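Local coordinates for protein tylactone synthase starter module and modules 1 & 2 (Streptomyces fradiae, PDB 2Z5L) that probably reduces the beta-keto group of a polyketide intermediate, setting hydroxyl stereochemistry as the first ketoreductase of the tylosin polyketide synthase, at residues G65-R73 against L217-A225. Sequence-based numbering, arbitrary orientation.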
ATOM      1  N   GLY A  65      -4.894 -30.088  -3.482  1.00 56.83           N
ATOM      2  CA  GLY A  65      -5.807 -29.519  -4.452  1.00 55.82           C
ATOM      3  C   GLY A  65      -5.073 -28.804  -5.571  1.00 55.53           C
ATOM      4  O   GLY A  65      -5.391 -29.014  -6.739  1.00 56.07           O
ATOM      5  N   LEU A  66      -4.097 -27.963  -5.230  1.00 55.94           N
ATOM      6  CA  LEU A  66      -3.334 -27.220  -6.241  1.00 55.92           C
ATOM      7  C   LEU A  66      -2.517 -28.126  -7.151  1.00 56.02           C
ATOM      8  O   LEU A  66      -2.467 -27.917  -8.361  1.00 56.39           O
ATOM      9  CB  LEU A  66      -2.392 -26.209  -5.578  1.00 56.32           C
ATOM     10  CG  LEU A  66      -2.965 -24.881  -5.062  1.00 57.39           C
ATOM     11  CD1 LEU A  66      -1.851 -24.068  -4.415  1.00 56.33           C
ATOM     12  CD2 LEU A  66      -3.587 -24.092  -6.219  1.00 56.17           C
ATOM     13  N   THR A  67      -1.865 -29.122  -6.559  1.00 56.77           N
ATOM     14  CA  THR A  67      -1.051 -30.063  -7.319  1.00 57.30           C
ATOM     15  C   THR A  67      -1.865 -30.665  -8.463  1.00 56.75           C
ATOM     16  O   THR A  67      -1.410 -30.718  -9.606  1.00 55.67           O
ATOM     17  CB  THR A  67      -0.537 -31.198  -6.405  1.00 57.77           C
ATOM     18  OG1 THR A  67      -1.582 -31.596  -5.511  1.00 60.35           O
ATOM     19  CG2 THR A  67       0.656 -30.729  -5.587  1.00 58.66           C
ATOM     20  N   THR A  68      -3.079 -31.101  -8.145  1.00 57.51           N
ATOM     21  CA  THR A  68      -3.970 -31.708  -9.130  1.00 58.45           C
ATOM     22  C   THR A  68      -4.310 -30.747 -10.265  1.00 59.66           C
ATOM     23  O   THR A  68      -4.093 -31.048 -11.440  1.00 59.48           O
ATOM     24  CB  THR A  68      -5.288 -32.165  -8.471  1.00 58.42           C
ATOM     25  OG1 THR A  68      -4.991 -32.977  -7.328  1.00 57.68           O
ATOM     26  CG2 THR A  68      -6.124 -32.971  -9.456  1.00 59.13           C
ATOM     27  N   VAL A  69      -4.849 -29.589  -9.900  1.00 61.23           N
ATOM     28  CA  VAL A  69      -5.236 -28.577 -10.876  1.00 61.95           C
ATOM     29  C   VAL A  69      -4.067 -28.184 -11.781  1.00 62.10           C
ATOM     30  O   VAL A  69      -4.217 -28.104 -13.002  1.00 61.37           O
ATOM     31  CB  VAL A  69      -5.775 -27.314 -10.171  1.00 62.78           C
ATOM     32  CG1 VAL A  69      -6.261 -26.314 -11.203  1.00 63.22           C
ATOM     33  CG2 VAL A  69      -6.902 -27.688  -9.222  1.00 63.18           C
ATOM     34  N   LEU A  70      -2.904 -27.947 -11.179  1.00 62.29           N
ATOM     35  CA  LEU A  70      -1.715 -27.560 -11.931  1.00 63.19           C
ATOM     36  C   LEU A  70      -1.221 -28.662 -12.875  1.00 65.06           C
ATOM     37  O   LEU A  70      -0.908 -28.400 -14.039  1.00 64.13           O
ATOM     38  CB  LEU A  70      -0.588 -27.157 -10.972  1.00 61.11           C
ATOM     39  CG  LEU A  70      -0.808 -25.883 -10.151  1.00 59.49           C
ATOM     40  CD1 LEU A  70       0.330 -25.696  -9.157  1.00 57.23           C
ATOM     41  CD2 LEU A  70      -0.902 -24.692 -11.087  1.00 56.49           C
ATOM     42  N   SER A  71      -1.146 -29.891 -12.368  1.00 67.37           N
ATOM     43  CA  SER A  71      -0.692 -31.026 -13.168  1.00 69.73           C
ATOM     44  C   SER A  71      -1.602 -31.240 -14.371  1.00 70.95           C
ATOM     45  O   SER A  71      -1.132 -31.544 -15.469  1.00 70.95           O
ATOM     46  CB  SER A  71      -0.657 -32.302 -12.321  1.00 70.20           C
ATOM     47  OG  SER A  71       0.373 -32.245 -11.349  1.00 71.93           O
ATOM     48  N   GLU A  72      -2.904 -31.086 -14.165  1.00 72.19           N
ATOM     49  CA  GLU A  72      -3.844 -31.257 -15.259  1.00 74.18           C
ATOM     50  C   GLU A  72      -3.650 -30.155 -16.291  1.00 74.54           C
ATOM     51  O   GLU A  72      -4.490 -29.967 -17.169  1.00 76.06           O
ATOM     52  CB  GLU A  72      -5.281 -31.221 -14.746  1.00 75.27           C
ATOM     53  CG  GLU A  72      -5.631 -32.345 -13.792  1.00 77.97           C
ATOM     54  CD  GLU A  72      -7.101 -32.343 -13.428  1.00 79.16           C
ATOM     55  OE1 GLU A  72      -7.589 -31.307 -12.928  1.00 79.79           O
ATOM     56  OE2 GLU A  72      -7.767 -33.378 -13.645  1.00 80.29           O
ATOM     57  N   ARG A  73      -2.544 -29.425 -16.183  1.00 73.48           N
ATOM     58  CA  ARG A  73      -2.247 -28.342 -17.115  1.00 73.18           C
ATOM     59  C   ARG A  73      -0.838 -28.464 -17.660  1.00 72.92           C
ATOM     60  O   ARG A  73      -0.286 -27.510 -18.214  1.00 73.22           O
ATOM     61  CB  ARG A  73      -2.423 -26.991 -16.429  1.00 72.54           C
ATOM     62  CG  ARG A  73      -3.863 -26.673 -16.115  1.00 72.44           C
ATOM     63  CD  ARG A  73      -3.975 -25.389 -15.337  1.00 72.75           C
ATOM     64  NE  ARG A  73      -5.339 -24.880 -15.376  1.00 72.65           N
ATOM     65  CZ  ARG A  73      -5.891 -24.318 -16.445  1.00 72.87           C
ATOM     66  NH1 ARG A  73      -5.191 -24.190 -17.565  1.00 72.53           N
ATOM     67  NH2 ARG A  73      -7.146 -23.895 -16.395  1.00 73.31           N
ATOM     68  N   LEU A 217      -9.733 -23.074  -7.475  1.00 62.08           N
ATOM     69  CA  LEU A 217      -8.358 -23.479  -7.717  1.00 60.99           C
ATOM     70  C   LEU A 217      -8.108 -23.566  -9.218  1.00 60.18           C
ATOM     71  O   LEU A 217      -7.019 -23.255  -9.694  1.00 59.22           O
ATOM     72  CB  LEU A 217      -8.078 -24.831  -7.071  1.00 61.17           C
ATOM     73  CG  LEU A 217      -8.155 -24.875  -5.549  1.00 61.96           C
ATOM     74  CD1 LEU A 217      -7.891 -26.292  -5.095  1.00 62.04           C
ATOM     75  CD2 LEU A 217      -7.135 -23.908  -4.938  1.00 62.64           C
ATOM     76  N   GLU A 218      -9.131 -23.979  -9.959  1.00 59.98           N
ATOM     77  CA  GLU A 218      -9.024 -24.106 -11.405  1.00 59.67           C
ATOM     78  C   GLU A 218      -8.683 -22.760 -12.026  1.00 58.19           C
ATOM     79  O   GLU A 218      -7.692 -22.637 -12.752  1.00 57.55           O
ATOM     80  CB  GLU A 218     -10.338 -24.624 -11.992  1.00 60.52           C
ATOM     81  CG  GLU A 218     -10.218 -25.952 -12.730  1.00 62.79           C
ATOM     82  CD  GLU A 218      -9.266 -25.885 -13.917  1.00 64.82           C
ATOM     83  OE1 GLU A 218      -8.039 -25.761 -13.696  1.00 65.70           O
ATOM     84  OE2 GLU A 218      -9.749 -25.950 -15.073  1.00 65.88           O
ATOM     85  N   LEU A 219      -9.506 -21.755 -11.740  1.00 57.07           N
ATOM     86  CA  LEU A 219      -9.288 -20.408 -12.266  1.00 56.72           C
ATOM     87  C   LEU A 219      -7.871 -19.940 -11.931  1.00 56.72           C
ATOM     88  O   LEU A 219      -7.174 -19.367 -12.777  1.00 56.97           O
ATOM     89  CB  LEU A 219     -10.316 -19.430 -11.673  1.00 56.41           C
ATOM     90  CG  LEU A 219     -11.803 -19.670 -11.959  1.00 56.37           C
ATOM     91  CD1 LEU A 219     -12.653 -18.684 -11.162  1.00 57.06           C
ATOM     92  CD2 LEU A 219     -12.075 -19.526 -13.440  1.00 55.54           C
ATOM     93  N   ALA A 220      -7.455 -20.200 -10.693  1.00 56.24           N
ATOM     94  CA  ALA A 220      -6.129 -19.817 -10.217  1.00 56.30           C
ATOM     95  C   ALA A 220      -5.045 -20.309 -11.165  1.00 56.26           C
ATOM     96  O   ALA A 220      -4.186 -19.546 -11.597  1.00 55.64           O
ATOM     97  CB  ALA A 220      -5.896 -20.386  -8.824  1.00 55.91           C
ATOM     98  N   ALA A 221      -5.095 -21.595 -11.484  1.00 56.82           N
ATOM     99  CA  ALA A 221      -4.124 -22.198 -12.384  1.00 57.37           C
ATOM    100  C   ALA A 221      -4.157 -21.508 -13.735  1.00 57.98           C
ATOM    101  O   ALA A 221      -3.120 -21.329 -14.378  1.00 58.21           O
ATOM    102  CB  ALA A 221      -4.422 -23.678 -12.554  1.00 57.24           C
ATOM    103  N   ALA A 222      -5.353 -21.130 -14.173  1.00 59.15           N
ATOM    104  CA  ALA A 222      -5.502 -20.461 -15.459  1.00 60.21           C
ATOM    105  C   ALA A 222      -4.690 -19.174 -15.470  1.00 60.28           C
ATOM    106  O   ALA A 222      -4.004 -18.868 -16.444  1.00 60.40           O
ATOM    107  CB  ALA A 222      -6.967 -20.157 -15.718  1.00 60.18           C
ATOM    108  N   VAL A 223      -4.774 -18.425 -14.376  1.00 61.01           N
ATOM    109  CA  VAL A 223      -4.044 -17.168 -14.255  1.00 60.47           C
ATOM    110  C   VAL A 223      -2.553 -17.421 -14.401  1.00 60.05           C
ATOM    111  O   VAL A 223      -1.849 -16.663 -15.058  1.00 59.69           O
ATOM    112  CB  VAL A 223      -4.294 -16.509 -12.885  1.00 60.87           C
ATOM    113  CG1 VAL A 223      -3.576 -15.174 -12.813  1.00 61.40           C
ATOM    114  CG2 VAL A 223      -5.781 -16.337 -12.653  1.00 60.34           C
ATOM    115  N   LEU A 224      -2.075 -18.491 -13.778  1.00 60.31           N
ATOM    116  CA  LEU A 224      -0.662 -18.832 -13.842  1.00 60.58           C
ATOM    117  C   LEU A 224      -0.231 -19.115 -15.274  1.00 61.31           C
ATOM    118  O   LEU A 224       0.843 -18.696 -15.705  1.00 60.80           O
ATOM    119  CB  LEU A 224      -0.385 -20.050 -12.966  1.00 59.41           C
ATOM    120  CG  LEU A 224      -0.750 -19.873 -11.491  1.00 58.63           C
ATOM    121  CD1 LEU A 224      -0.704 -21.218 -10.793  1.00 59.72           C
ATOM    122  CD2 LEU A 224       0.196 -18.885 -10.836  1.00 57.03           C
ATOM    123  N   ALA A 225      -1.081 -19.822 -16.010  1.00 62.73           N
ATOM    124  CA  ALA A 225      -0.793 -20.168 -17.396  1.00 65.30           C
ATOM    125  C   ALA A 225      -1.505 -19.229 -18.361  1.00 67.30           C
ATOM    126  O   ALA A 225      -1.679 -19.550 -19.537  1.00 68.45           O
ATOM    127  CB  ALA A 225      -1.210 -21.609 -17.666  1.00 64.30           C
TER
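With CG1 of Val69 anti to the backbone N (chi1 -176°) and CG2 beside it, the two methyls divide their work on helix 214-224: CG2 rests on CB of Leu217 at 3.8 Å, while CG1 packs against CB of Ala221 at 3.5 Å. Arg73, just past the end of helix 60-71, is extended from CG to NE, a shape that carries its guanidinium across to Glu218, whose chain bends at chi2 to meet it. The axes of segments 65-71 and 217-224 approach to 9.1 Å, with 53° between their N-to-C directions, and CB of Ala221 points into the interface, where Leu70 CD2 also touches it. Leu66 and Leu70 flank Val69 on the inner side. CD2 of Leu66 meets CD2 of Leu217 at 3.8 Å, and CD2 of Leu70 reaches CD1 of Leu224 at a tight 3.5 Å; each leucine pair crosses at about a right angle. The bare backbone of Gly65 lets CD1 of Leu217 settle 3.8 Å from Gly65 C. Beneath this apolar seam, Leu66 and Leu70 lie on Leu52 of strand 49-54 and Leu224 lies on Ile184 of strand 180-186, consistent with the structural subdomain of a modular ketoreductase, a Rossmann-like region distinct from the catalytic subdomain. At the outer margin, OE1 of Glu218 accepts two weak bonds, from Arg73 NE at 3.3 Å and from Arg73 NH2 at 3.4 Å, with the guanidinium and carboxylate planes 31° apart. One guanidinium face lies over the backbone around Ala221 and Ala222, and CB of Ala221 touches NE. Such long, bent bonds suggest a modest electrostatic contribution, while the arginine also packs by its chain and guanidinium face on Ala221 and Ala222, alongside the leucine and valine contacts.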